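Local coordinates for protein chitooligosaccharide oxidase (Gibberella zeae, PDB 6Y0R) that oxidises the C1 hydroxyl of chitooligosaccharides to the corresponding lactones, using bicovalently bound FAD and passing the electrons to molecular oxygen to give hydrogen peroxide, at residues F236-N241 with V303-T308; A228-I233 with A281-E286; N338-S343 with A415-D420; V271-Y276 with H370-Q375; A395-D400 with G463-K468. One frame throughout, in Å; residues are numbered along the deposited sequence.

Contact 1 (F236-N241 with V303-T308); sequences FDIGLN and VQVTAT
D237 and T306 form the hydrogen-bonded pair of an antiparallel ladder, D237 N giving to T306 O at 2.9 Å and T306 N returning a bond to D237 O. Their side chains share one face of the sheet, where T306 OG1 comes to 3.6 Å from D237 CB. A water joins their polar ends, donating to D237 OD2 at 2.7 Å and bonded also to T306 OG1. On the other face F236, I238, V305 and A307 make an apolar layer. F236 meets A307 through CB alone, 3.9 Å from A307 CB; with chi1 at 62° its CG stands between backbone N and carbonyl carbon, and the ring leads away from strand 305-308. I238 divides its two branches between neighbours: CG1 packs against V305 CG2, whereas CG2, anti to the backbone N, lies 3.7 Å from V303 CB. Farther along, V303 CG1 presses on L240 CD2 at 3.4 Å, tighter than usual for two methyl groups. The strands part here and water replaces direct bonding: one molecule links G239 O to Q304 N, another G239 N to Q304 O. Strand 305-310 is the outermost of a seven-stranded antiparallel sheet. Next to strand 233-239 on its other side runs strand 275-283, and helix 286-300 packs on the apolar face, its L289 and L293 against F236 and its V297 against V305.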
# COMPACT_ATOMS: atom_id res chain seq x y z
N PHE A 236 -9.60 8.69 16.96
CA PHE A 236 -9.91 8.14 18.28
C PHE A 236 -8.98 6.97 18.58
O PHE A 236 -8.39 6.38 17.70
CB PHE A 236 -11.37 7.73 18.40
CG PHE A 236 -11.83 6.63 17.47
CD1 PHE A 236 -12.32 6.92 16.21
CD2 PHE A 236 -11.75 5.30 17.87
CE1 PHE A 236 -12.74 5.91 15.36
CE2 PHE A 236 -12.16 4.28 17.02
CZ PHE A 236 -12.66 4.60 15.76
N ASP A 237 -8.88 6.69 19.87
CA ASP A 237 -8.06 5.60 20.42
C ASP A 237 -8.79 5.00 21.61
O ASP A 237 -9.47 5.74 22.35
CB ASP A 237 -6.67 6.11 20.79
CG ASP A 237 -5.87 6.58 19.58
OD1 ASP A 237 -5.28 5.69 18.87
OD2 ASP A 237 -5.95 7.80 19.27
N ILE A 238 -8.62 3.70 21.77
CA ILE A 238 -9.13 2.95 22.95
C ILE A 238 -7.98 2.13 23.50
O ILE A 238 -7.53 1.18 22.84
CB ILE A 238 -10.34 2.07 22.64
CG1 ILE A 238 -11.40 2.78 21.81
CG2 ILE A 238 -10.92 1.58 23.95
CD1 ILE A 238 -12.56 1.93 21.43
N GLY A 239 -7.52 2.50 24.70
CA GLY A 239 -6.48 1.77 25.42
C GLY A 239 -7.11 0.56 26.07
O GLY A 239 -8.22 0.66 26.56
N LEU A 240 -6.42 -0.56 25.99
CA LEU A 240 -6.95 -1.85 26.48
C LEU A 240 -5.94 -2.47 27.44
O LEU A 240 -4.74 -2.24 27.27
CB LEU A 240 -7.24 -2.80 25.32
CG LEU A 240 -8.37 -2.38 24.37
CD1 LEU A 240 -8.46 -3.33 23.19
CD2 LEU A 240 -9.70 -2.31 25.11
N ASN A 241 -6.45 -3.27 28.37
CA ASN A 241 -5.63 -4.05 29.32
C ASN A 241 -6.10 -5.49 29.20
O ASN A 241 -6.80 -5.99 30.10
CB ASN A 241 -5.76 -3.43 30.71
CG ASN A 241 -4.89 -4.11 31.74
OD1 ASN A 241 -3.83 -4.65 31.42
ND2 ASN A 241 -5.35 -4.11 32.98
N VAL A 303 -13.10 0.45 29.62
CA VAL A 303 -12.25 1.21 28.66
C VAL A 303 -12.82 2.63 28.55
O VAL A 303 -14.08 2.80 28.61
CB VAL A 303 -12.19 0.50 27.30
CG1 VAL A 303 -11.70 -0.92 27.45
CG2 VAL A 303 -13.53 0.53 26.57
N GLN A 304 -11.94 3.58 28.24
CA GLN A 304 -12.26 4.99 27.88
C GLN A 304 -11.82 5.24 26.43
O GLN A 304 -10.72 4.80 26.04
CB GLN A 304 -11.52 5.97 28.80
CG GLN A 304 -12.05 7.41 28.78
CD GLN A 304 -11.04 8.55 28.77
OE1 GLN A 304 -9.85 8.42 29.08
NE2 GLN A 304 -11.53 9.73 28.40
N VAL A 305 -12.69 5.89 25.69
CA VAL A 305 -12.37 6.38 24.33
C VAL A 305 -11.72 7.75 24.49
O VAL A 305 -12.34 8.61 25.15
CB VAL A 305 -13.64 6.47 23.50
CG1 VAL A 305 -13.42 7.10 22.14
CG2 VAL A 305 -14.28 5.09 23.35
N THR A 306 -10.58 7.95 23.87
CA THR A 306 -10.00 9.30 23.67
C THR A 306 -10.29 9.69 22.22
O THR A 306 -10.24 8.83 21.34
CB THR A 306 -8.52 9.39 24.01
OG1 THR A 306 -7.78 8.55 23.13
CG2 THR A 306 -8.23 9.01 25.46
N ALA A 307 -10.61 10.95 21.96
CA ALA A 307 -11.05 11.37 20.61
C ALA A 307 -10.89 12.87 20.44
O ALA A 307 -11.09 13.67 21.42
CB ALA A 307 -12.47 10.95 20.36
N THR A 308 -10.55 13.25 19.23
CA THR A 308 -10.36 14.67 18.88
C THR A 308 -10.94 14.90 17.50
O THR A 308 -10.57 14.17 16.57
CB THR A 308 -8.90 15.07 18.94
OG1 THR A 308 -8.35 14.80 20.23
CG2 THR A 308 -8.74 16.54 18.62
O HOH W 1 -7.27 9.73 20.66
O HOH W 2 -9.38 2.53 28.19
O HOH W 3 -8.26 4.95 25.97

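Contact 2 (A228-I233 with A281-E286); sequences AAPEKI and AYIGDE
The G284 amide reaches K232 O across the contact at 3.1 Å, but the bond is weak, its N-H...O angle only 129°. One residue on, I233 lies beside Y282 O: its CA makes a CH...O contact of 3.4 Å, and its CG1 rests 3.5 Å from the same oxygen. The side chain of I233 is extended, CG1 anti to the backbone N (chi1 177°), which carries CD1 across to the neighbouring strand, 4.0 Å from I283 CG1 and, more loosely, near A281 CB. P230 borders this apolar patch, its CG 4.5 Å from I283 CG2. The contact lies where the loop after strand 218-228 enters strand 233-239, alongside the last residues of strand 275-283, in the antiparallel sheet of the substrate domain of this flavin oxidase family. V171 reaches both I233 and I283, and L315 of helix 312-320 also packs on I233. G284 then turns the chain out of the strand with a positive phi of 142°, a backbone conformation that suits glycine. D285 follows as the N-cap of helix 286-300, its OD1 accepting from S288 N.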
# COMPACT_ATOMS: atom_id res chain seq x y z
N ALA A 228 -15.11 15.79 -1.28
CA ALA A 228 -14.94 16.97 -0.41
C ALA A 228 -14.17 16.54 0.85
O ALA A 228 -14.61 15.61 1.53
CB ALA A 228 -16.30 17.54 -0.09
N ALA A 229 -13.10 17.23 1.19
CA ALA A 229 -12.27 16.98 2.39
C ALA A 229 -13.11 17.32 3.60
O ALA A 229 -13.62 18.45 3.70
CB ALA A 229 -11.01 17.78 2.31
N PRO A 230 -13.31 16.38 4.54
CA PRO A 230 -14.14 16.63 5.70
C PRO A 230 -13.68 17.86 6.51
O PRO A 230 -12.48 18.03 6.79
CB PRO A 230 -14.01 15.39 6.57
CG PRO A 230 -13.57 14.29 5.61
CD PRO A 230 -12.86 14.97 4.47
N GLU A 231 -14.65 18.70 6.86
CA GLU A 231 -14.45 19.81 7.82
C GLU A 231 -14.27 19.25 9.23
O GLU A 231 -13.53 19.81 10.03
CB GLU A 231 -15.66 20.75 7.71
CG GLU A 231 -15.64 21.88 8.72
CD GLU A 231 -14.53 22.91 8.58
OE1 GLU A 231 -13.84 22.92 7.53
OE2 GLU A 231 -14.34 23.68 9.54
N LYS A 232 -15.00 18.20 9.56
CA LYS A 232 -15.01 17.57 10.89
C LYS A 232 -14.78 16.07 10.71
O LYS A 232 -15.65 15.37 10.14
CB LYS A 232 -16.33 17.85 11.60
CG LYS A 232 -16.53 19.32 12.02
CD LYS A 232 -17.87 19.57 12.62
CE LYS A 232 -18.09 21.02 13.03
NZ LYS A 232 -18.26 21.94 11.86
N ILE A 233 -13.67 15.61 11.25
CA ILE A 233 -13.30 14.17 11.19
C ILE A 233 -12.61 13.91 12.51
O ILE A 233 -11.77 14.70 12.92
CB ILE A 233 -12.47 13.80 9.94
CG1 ILE A 233 -12.09 12.32 10.02
CG2 ILE A 233 -11.24 14.66 9.74
CD1 ILE A 233 -11.81 11.70 8.68
N ALA A 281 -10.61 6.45 12.69
CA ALA A 281 -11.14 7.78 12.32
C ALA A 281 -12.62 7.66 12.02
O ALA A 281 -13.06 6.67 11.47
CB ALA A 281 -10.43 8.37 11.15
N TYR A 282 -13.35 8.74 12.34
CA TYR A 282 -14.81 8.78 12.17
C TYR A 282 -15.17 10.07 11.41
O TYR A 282 -14.83 11.17 11.86
CB TYR A 282 -15.47 8.76 13.54
CG TYR A 282 -16.97 8.94 13.50
CD1 TYR A 282 -17.80 7.87 13.23
CD2 TYR A 282 -17.55 10.17 13.78
CE1 TYR A 282 -19.18 7.99 13.19
CE2 TYR A 282 -18.93 10.31 13.73
CZ TYR A 282 -19.74 9.23 13.45
OH TYR A 282 -21.10 9.37 13.41
N ILE A 283 -15.83 9.95 10.28
CA ILE A 283 -16.26 11.15 9.52
C ILE A 283 -17.47 11.72 10.26
O ILE A 283 -18.58 11.17 10.22
CB ILE A 283 -16.55 10.84 8.06
CG1 ILE A 283 -15.33 10.27 7.37
CG2 ILE A 283 -17.03 12.08 7.33
CD1 ILE A 283 -15.68 9.59 6.10
N GLY A 284 -17.24 12.79 10.99
CA GLY A 284 -18.24 13.41 11.86
C GLY A 284 -17.60 13.90 13.14
O GLY A 284 -16.35 13.86 13.26
N ASP A 285 -18.41 14.41 14.07
CA ASP A 285 -17.88 15.05 15.28
C ASP A 285 -17.73 14.08 16.46
O ASP A 285 -18.12 12.90 16.40
CB ASP A 285 -18.71 16.27 15.67
CG ASP A 285 -20.12 15.99 16.10
OD1 ASP A 285 -20.42 14.88 16.55
OD2 ASP A 285 -20.91 16.96 16.07
N GLU A 286 -17.13 14.58 17.52
CA GLU A 286 -16.75 13.73 18.66
C GLU A 286 -17.99 13.13 19.31
O GLU A 286 -17.99 11.91 19.65
CB GLU A 286 -15.92 14.51 19.66
CG GLU A 286 -15.51 13.65 20.82
CD GLU A 286 -14.45 14.24 21.73
OE1 GLU A 286 -13.93 15.33 21.42
OE2 GLU A 286 -14.08 13.58 22.72

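Contact 3 (N338-S343 with A415-D420); sequences NFYASS and AQYPSD
The apolar part of the contact is Y340 against Y417. The CB of Y340 sits over one face of the Y417 ring, 3.5 Å from Y417 CZ, while Y417 OH lies at the edge of the Y340 ring, 3.8 Å from Y340 CD2. Both side chains leave the backbone with CG anti to N (chi1 173° in Y340, -172° in Y417), yet they run across one another and their rings do not stack. P418 CD lies over the other face of the Y417 ring, toward its rim. Strand 338-346 is an outermost strand of the seven-stranded antiparallel sheet, and the loop from strand 403-411 to helix 420-433 packs against its first residues, N338 to Y340; F422 of that helix meets both tyrosine rings, edge-to-face with Y340. Polar links gather at N338. Its ND2 gives a weak, bent bond of 2.7 Å to A415 O and a second bond to A412 O, so the amide nitrogen is shared between two carbonyls. On the oxygen side a water donates to N338 OD1 at 2.7 Å and accepts from Y417 N at 2.9 Å. The two phenol hydroxyls find acidic partners beyond the contact, Y340 OH at D449 and Y417 OH at D409.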
# COMPACT_ATOMS: atom_id res chain seq x y z
N ASN A 338 14.68 -0.80 8.76
CA ASN A 338 15.41 -2.08 8.58
C ASN A 338 14.51 -3.19 9.11
O ASN A 338 14.41 -3.35 10.31
CB ASN A 338 16.76 -2.03 9.30
CG ASN A 338 17.67 -3.18 8.97
OD1 ASN A 338 17.33 -4.09 8.22
ND2 ASN A 338 18.85 -3.18 9.57
N PHE A 339 13.73 -3.82 8.24
CA PHE A 339 12.58 -4.63 8.70
C PHE A 339 12.19 -5.74 7.74
O PHE A 339 12.66 -5.84 6.61
CB PHE A 339 11.41 -3.68 8.92
CG PHE A 339 10.84 -3.12 7.65
CD1 PHE A 339 11.45 -2.07 7.00
CD2 PHE A 339 9.67 -3.64 7.12
CE1 PHE A 339 10.91 -1.50 5.85
CE2 PHE A 339 9.11 -3.05 5.98
CZ PHE A 339 9.75 -2.01 5.33
N TYR A 340 11.36 -6.62 8.27
CA TYR A 340 10.64 -7.66 7.53
C TYR A 340 9.15 -7.52 7.88
O TYR A 340 8.81 -7.11 8.98
CB TYR A 340 11.16 -9.03 7.90
CG TYR A 340 10.36 -10.16 7.32
CD1 TYR A 340 10.19 -10.30 5.95
CD2 TYR A 340 9.69 -11.05 8.14
CE1 TYR A 340 9.42 -11.32 5.42
CE2 TYR A 340 8.95 -12.09 7.63
CZ TYR A 340 8.77 -12.21 6.26
OH TYR A 340 8.03 -13.24 5.77
N ALA A 341 8.30 -7.74 6.90
CA ALA A 341 6.84 -7.62 7.07
C ALA A 341 6.15 -8.71 6.31
O ALA A 341 6.71 -9.34 5.39
CB ALA A 341 6.38 -6.26 6.59
N SER A 342 4.90 -8.92 6.68
CA SER A 342 3.99 -9.82 5.94
C SER A 342 2.58 -9.29 6.16
O SER A 342 2.44 -8.25 6.79
CB SER A 342 4.12 -11.25 6.43
OG SER A 342 3.41 -12.16 5.65
N SER A 343 1.61 -9.97 5.59
CA SER A 343 0.21 -9.51 5.67
C SER A 343 -0.71 -10.71 5.57
O SER A 343 -0.28 -11.83 5.15
CB SER A 343 -0.14 -8.45 4.63
OG SER A 343 -0.02 -8.96 3.29
N ALA A 415 21.93 -2.72 12.57
CA ALA A 415 21.84 -4.16 12.86
C ALA A 415 21.58 -4.91 11.55
O ALA A 415 21.09 -4.28 10.59
CB ALA A 415 20.78 -4.43 13.90
N GLN A 416 21.95 -6.19 11.51
CA GLN A 416 21.51 -7.13 10.46
C GLN A 416 20.23 -7.80 10.97
O GLN A 416 20.14 -8.20 12.14
CB GLN A 416 22.60 -8.12 10.08
CG GLN A 416 23.65 -7.48 9.18
CD GLN A 416 24.73 -8.44 8.75
OE1 GLN A 416 25.12 -9.35 9.48
NE2 GLN A 416 25.24 -8.24 7.54
N TYR A 417 19.22 -7.88 10.10
CA TYR A 417 17.95 -8.55 10.42
C TYR A 417 18.19 -10.04 10.65
O TYR A 417 18.71 -10.75 9.81
CB TYR A 417 16.92 -8.30 9.31
CG TYR A 417 15.57 -8.81 9.73
CD1 TYR A 417 14.77 -8.03 10.54
CD2 TYR A 417 15.14 -10.08 9.39
CE1 TYR A 417 13.57 -8.52 11.03
CE2 TYR A 417 13.92 -10.56 9.83
CZ TYR A 417 13.13 -9.77 10.65
OH TYR A 417 11.94 -10.29 11.09
N PRO A 418 17.83 -10.62 11.82
CA PRO A 418 18.13 -12.03 12.07
C PRO A 418 17.10 -12.99 11.45
O PRO A 418 15.94 -12.65 11.40
CB PRO A 418 18.08 -12.10 13.60
CG PRO A 418 17.04 -11.07 13.98
CD PRO A 418 17.15 -9.96 12.95
N SER A 419 17.52 -14.18 11.01
CA SER A 419 16.64 -15.10 10.24
C SER A 419 15.54 -15.69 11.14
O SER A 419 14.47 -16.05 10.58
CB SER A 419 17.43 -16.17 9.51
OG SER A 419 18.43 -16.73 10.35
N ASP A 420 15.70 -15.73 12.47
CA ASP A 420 14.61 -16.18 13.37
C ASP A 420 13.42 -15.21 13.28
O ASP A 420 12.32 -15.65 13.57
CB ASP A 420 15.02 -16.44 14.82
CG ASP A 420 15.56 -15.25 15.60
OD1 ASP A 420 15.64 -14.15 15.04
OD2 ASP A 420 15.94 -15.46 16.76
O HOH W 4 19.17 -6.03 7.91

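Contact 4 (V271-Y276 with H370-Q375); sequences VSKNGY and HSWWLQ
With chi1 near 65°, W372 has CG between its backbone N and carbonyl carbon, and the indole turns a face to the start of the turn at S272; K273, bent at chi3 (-70°), runs across the same ring system towards H370. The CA of S272 stands over the six-membered ring in a CH-pi contact, 4.0 Å from its centroid. K273 CG approaches W372 NE1 obliquely at 3.6 Å, while that N-H is given to G365 O. Beyond the indole, K273 NZ bonds to H370 O at 3.0 Å from well above the carbonyl plane, and to S368 O as well, so two carbonyls hold the ammonium group. A water over the rim of the indole accepts from K273 N and donates to W372 O. V271 and L374 pair strand 265-272 with strand 371-378 in an antiparallel ladder, exchanging two bonds, N to O each way at 2.9 Å. Strand 265-272 is also the first arm of a beta hairpin, whose type I turn from S272 to G275 leads into strand 275-283. In that turn S272 OG accepts from N274 N at 3.1 Å, an ST turn. V271 and L374 point to the same face of the sheet and lie side by side, CG2 of V271 3.7 Å from CD1 of L374. L428 of helix 420-433 packs against both W372 and L374, and the W373 ring stacks on Y408.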
# COMPACT_ATOMS: atom_id res chain seq x y z
N VAL A 271 -1.37 -4.50 18.01
CA VAL A 271 -0.95 -5.53 19.00
C VAL A 271 0.56 -5.52 19.01
O VAL A 271 1.16 -5.50 17.93
CB VAL A 271 -1.51 -6.92 18.68
CG1 VAL A 271 -1.18 -7.87 19.81
CG2 VAL A 271 -3.03 -6.91 18.38
N SER A 272 1.17 -5.52 20.18
CA SER A 272 2.63 -5.74 20.33
C SER A 272 2.84 -6.37 21.70
O SER A 272 1.85 -6.72 22.35
CB SER A 272 3.36 -4.45 20.24
OG SER A 272 3.09 -3.64 21.38
N LYS A 273 4.10 -6.56 22.10
CA LYS A 273 4.37 -7.03 23.47
C LYS A 273 3.78 -6.07 24.51
O LYS A 273 3.53 -6.56 25.61
CB LYS A 273 5.87 -7.18 23.65
CG LYS A 273 6.39 -8.44 23.02
CD LYS A 273 7.88 -8.58 23.23
CE LYS A 273 8.70 -7.58 22.47
NZ LYS A 273 10.15 -7.85 22.67
N ASN A 274 3.55 -4.81 24.17
CA ASN A 274 2.99 -3.77 25.08
C ASN A 274 1.47 -3.97 25.25
O ASN A 274 0.89 -3.26 26.10
CB ASN A 274 3.26 -2.35 24.60
CG ASN A 274 4.74 -1.99 24.55
OD1 ASN A 274 5.23 -1.44 23.56
ND2 ASN A 274 5.46 -2.32 25.60
N GLY A 275 0.84 -4.87 24.50
CA GLY A 275 -0.61 -5.15 24.61
C GLY A 275 -1.39 -4.68 23.39
O GLY A 275 -0.86 -4.68 22.26
N TYR A 276 -2.64 -4.32 23.59
CA TYR A 276 -3.67 -4.17 22.53
C TYR A 276 -4.20 -2.73 22.56
O TYR A 276 -4.39 -2.20 23.68
CB TYR A 276 -4.81 -5.16 22.75
CG TYR A 276 -4.43 -6.62 22.67
CD1 TYR A 276 -3.78 -7.26 23.73
CD2 TYR A 276 -4.77 -7.39 21.57
CE1 TYR A 276 -3.47 -8.61 23.67
CE2 TYR A 276 -4.42 -8.74 21.49
CZ TYR A 276 -3.79 -9.35 22.55
OH TYR A 276 -3.46 -10.69 22.51
N HIS A 370 12.34 -9.76 19.81
CA HIS A 370 12.11 -8.92 18.61
C HIS A 370 11.14 -7.78 18.92
O HIS A 370 10.20 -8.05 19.67
CB HIS A 370 11.58 -9.77 17.49
CG HIS A 370 12.62 -10.64 16.88
ND1 HIS A 370 13.40 -11.50 17.63
CD2 HIS A 370 12.98 -10.82 15.60
CE1 HIS A 370 14.20 -12.17 16.83
NE2 HIS A 370 13.96 -11.78 15.59
N SER A 371 11.34 -6.60 18.33
CA SER A 371 10.38 -5.47 18.42
C SER A 371 9.36 -5.65 17.28
O SER A 371 9.54 -5.10 16.18
CB SER A 371 11.02 -4.11 18.45
OG SER A 371 11.99 -3.99 17.46
N TRP A 372 8.46 -6.58 17.49
CA TRP A 372 7.43 -6.92 16.49
C TRP A 372 6.15 -6.13 16.79
O TRP A 372 5.95 -5.69 17.92
CB TRP A 372 7.18 -8.42 16.45
CG TRP A 372 6.61 -8.97 17.71
CD1 TRP A 372 7.30 -9.51 18.75
CD2 TRP A 372 5.22 -9.03 18.08
NE1 TRP A 372 6.44 -9.85 19.76
CE2 TRP A 372 5.15 -9.58 19.37
CE3 TRP A 372 4.03 -8.63 17.47
CZ2 TRP A 372 3.95 -9.78 20.04
CZ3 TRP A 372 2.84 -8.83 18.13
CH2 TRP A 372 2.79 -9.37 19.41
N TRP A 373 5.31 -5.91 15.79
CA TRP A 373 3.95 -5.37 16.05
C TRP A 373 3.05 -5.84 14.92
O TRP A 373 3.54 -6.30 13.88
CB TRP A 373 3.88 -3.85 16.18
CG TRP A 373 4.47 -3.08 15.05
CD1 TRP A 373 5.74 -2.58 15.00
CD2 TRP A 373 3.83 -2.66 13.83
NE1 TRP A 373 5.93 -1.89 13.83
CE2 TRP A 373 4.78 -1.94 13.09
CE3 TRP A 373 2.59 -2.91 13.26
CZ2 TRP A 373 4.50 -1.38 11.84
CZ3 TRP A 373 2.32 -2.40 12.00
CH2 TRP A 373 3.28 -1.66 11.29
N LEU A 374 1.74 -5.72 15.11
CA LEU A 374 0.81 -6.05 14.02
C LEU A 374 -0.40 -5.14 14.13
O LEU A 374 -0.60 -4.53 15.19
CB LEU A 374 0.43 -7.53 14.03
CG LEU A 374 -0.34 -7.99 15.25
CD1 LEU A 374 -1.84 -7.87 15.02
CD2 LEU A 374 0.03 -9.43 15.57
N GLN A 375 -1.09 -5.00 13.02
CA GLN A 375 -2.37 -4.28 12.97
C GLN A 375 -3.40 -5.25 12.41
O GLN A 375 -3.08 -6.07 11.52
CB GLN A 375 -2.33 -3.00 12.13
CG GLN A 375 -1.32 -1.97 12.56
CD GLN A 375 -1.06 -1.04 11.39
OE1 GLN A 375 -1.02 -1.46 10.22
NE2 GLN A 375 -0.93 0.23 11.69
O HOH W 5 6.47 -6.19 20.53

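Contact 5 (A395-D400 with G463-K468); sequences AYVHRD and GSNVAK
N465 and A395 make the one hydrogen bond between the segments, N465 ND2 to A395 O at 3.0 Å and nearly straight at 160°. The acceptor lies close to the plane of the N465 amide, but the donor stands well above the carbonyl plane of A395, 68° out of it. The same ND2 also bonds to P391 O, in the same loop before strand 403-411. V397 and N465 lie alongside each other, side chains running in opposite senses: V397 CB and CG2 both lie 3.6 Å from N465 ND2, and CG2 also touches S464 OG at 3.7 Å. With chi1 at 79° the other methyl, CG1, is turned to the backbone of G463, 4.0 Å from G463 N, and over a face of the H398 ring. G463 has positive phi where the chain leaves helix 454-462, and V466 N bonds back to G463 O as helix 466-476 begins. In the next shell H398 NE2 donates to M460 O, tying the loop to the preceding helix as well, while W207 of helix 203-212 touches N465 and bonds through its backbone to A395. Segment 463-468 belongs to the berberine-like region, and this buried junction joins it to the loop. Across the segments a neutral amide and a valine make the join without a charge pair, and two carbonyls, A395 O and P391 O, satisfy the amide nitrogen.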
# COMPACT_ATOMS: atom_id res chain seq x y z
N ALA A 395 -8.38 -5.43 -10.67
CA ALA A 395 -7.32 -6.42 -10.39
C ALA A 395 -7.21 -6.66 -8.88
O ALA A 395 -6.77 -7.75 -8.47
CB ALA A 395 -6.03 -5.94 -10.97
N TYR A 396 -7.63 -5.72 -8.02
CA TYR A 396 -7.60 -5.88 -6.54
C TYR A 396 -8.65 -6.93 -6.15
O TYR A 396 -9.90 -6.70 -6.27
CB TYR A 396 -7.85 -4.55 -5.84
CG TYR A 396 -7.71 -4.64 -4.35
CD1 TYR A 396 -8.76 -5.04 -3.54
CD2 TYR A 396 -6.49 -4.37 -3.76
CE1 TYR A 396 -8.61 -5.15 -2.17
CE2 TYR A 396 -6.32 -4.49 -2.39
CZ TYR A 396 -7.39 -4.87 -1.60
OH TYR A 396 -7.23 -4.96 -0.24
N VAL A 397 -8.21 -8.08 -5.70
CA VAL A 397 -9.11 -9.25 -5.55
C VAL A 397 -9.77 -9.31 -4.18
O VAL A 397 -10.83 -9.95 -4.07
CB VAL A 397 -8.36 -10.53 -5.90
CG1 VAL A 397 -7.48 -11.01 -4.76
CG2 VAL A 397 -9.33 -11.64 -6.32
N HIS A 398 -9.18 -8.75 -3.12
CA HIS A 398 -9.56 -9.06 -1.72
C HIS A 398 -10.77 -8.21 -1.30
O HIS A 398 -10.68 -7.41 -0.34
CB HIS A 398 -8.33 -8.91 -0.80
CG HIS A 398 -7.23 -9.85 -1.15
ND1 HIS A 398 -7.43 -11.22 -1.29
CD2 HIS A 398 -5.89 -9.63 -1.31
CE1 HIS A 398 -6.25 -11.76 -1.61
NE2 HIS A 398 -5.32 -10.83 -1.63
N ARG A 399 -11.86 -8.36 -2.03
CA ARG A 399 -13.12 -7.62 -1.78
C ARG A 399 -14.06 -8.42 -0.88
O ARG A 399 -15.09 -7.85 -0.39
CB ARG A 399 -13.80 -7.39 -3.13
CG ARG A 399 -12.97 -6.61 -4.14
CD ARG A 399 -12.71 -5.17 -3.72
NE ARG A 399 -12.15 -4.35 -4.78
CZ ARG A 399 -11.90 -3.07 -4.69
NH1 ARG A 399 -11.43 -2.43 -5.74
NH2 ARG A 399 -12.23 -2.43 -3.58
N ASP A 400 -13.79 -9.71 -0.74
CA ASP A 400 -14.63 -10.70 -0.03
C ASP A 400 -14.13 -10.88 1.41
O ASP A 400 -14.87 -11.42 2.25
CB ASP A 400 -14.62 -11.99 -0.88
CG ASP A 400 -13.23 -12.65 -1.11
OD1 ASP A 400 -12.15 -11.95 -1.26
OD2 ASP A 400 -13.21 -13.92 -1.18
N GLY A 463 -5.10 -13.79 -6.28
CA GLY A 463 -6.12 -14.85 -6.19
C GLY A 463 -6.70 -15.21 -7.54
O GLY A 463 -5.96 -15.44 -8.54
N SER A 464 -8.03 -15.23 -7.61
CA SER A 464 -8.80 -15.66 -8.78
C SER A 464 -8.64 -14.70 -9.96
O SER A 464 -9.09 -15.05 -11.07
CB SER A 464 -10.24 -15.85 -8.37
OG SER A 464 -10.77 -14.65 -7.84
N ASN A 465 -8.00 -13.54 -9.79
CA ASN A 465 -7.75 -12.58 -10.89
C ASN A 465 -6.47 -12.93 -11.66
O ASN A 465 -6.19 -12.29 -12.65
CB ASN A 465 -7.68 -11.14 -10.36
CG ASN A 465 -9.06 -10.59 -10.07
OD1 ASN A 465 -10.06 -11.12 -10.56
ND2 ASN A 465 -9.11 -9.54 -9.24
N VAL A 466 -5.68 -13.90 -11.21
CA VAL A 466 -4.37 -14.16 -11.87
C VAL A 466 -4.59 -14.50 -13.37
O VAL A 466 -3.85 -13.98 -14.22
CB VAL A 466 -3.55 -15.23 -11.12
CG1 VAL A 466 -2.37 -15.70 -11.96
CG2 VAL A 466 -3.02 -14.73 -9.79
N ALA A 467 -5.53 -15.37 -13.71
CA ALA A 467 -5.70 -15.82 -15.10
C ALA A 467 -5.95 -14.64 -16.05
O ALA A 467 -5.26 -14.52 -17.09
CB ALA A 467 -6.82 -16.85 -15.18
N LYS A 468 -6.87 -13.74 -15.68
CA LYS A 468 -7.17 -12.53 -16.49
C LYS A 468 -5.96 -11.60 -16.51
O LYS A 468 -5.64 -11.06 -17.57
CB LYS A 468 -8.45 -11.85 -15.98
CG LYS A 468 -8.84 -10.63 -16.79
CD LYS A 468 -10.24 -10.12 -16.53
CE LYS A 468 -10.52 -8.83 -17.27
NZ LYS A 468 -11.85 -8.31 -16.87

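Overall arrangement
Four of the five contacts reach the seven-stranded antiparallel sheet. Contacts 1 and 4 are partly buried ladders with paired backbone bonds, one at an outermost strand with waters where the strands part, the other at a hairpin braced by tryptophan and lysine. Contact 2, also partly buried, shares strand 275-283 with contact 4 but, at the strand's other end, has a single weak bond and mainly apolar packing; contact 1 touches both. Contact 3, buried at the opposite outermost strand, relies on tyrosines and an asparagine, and meets contact 4 through H370 and P418. Contact 5, also buried, joins loop and helix start through an asparagine amide, about 7 Å from contact 3 at nearest atoms.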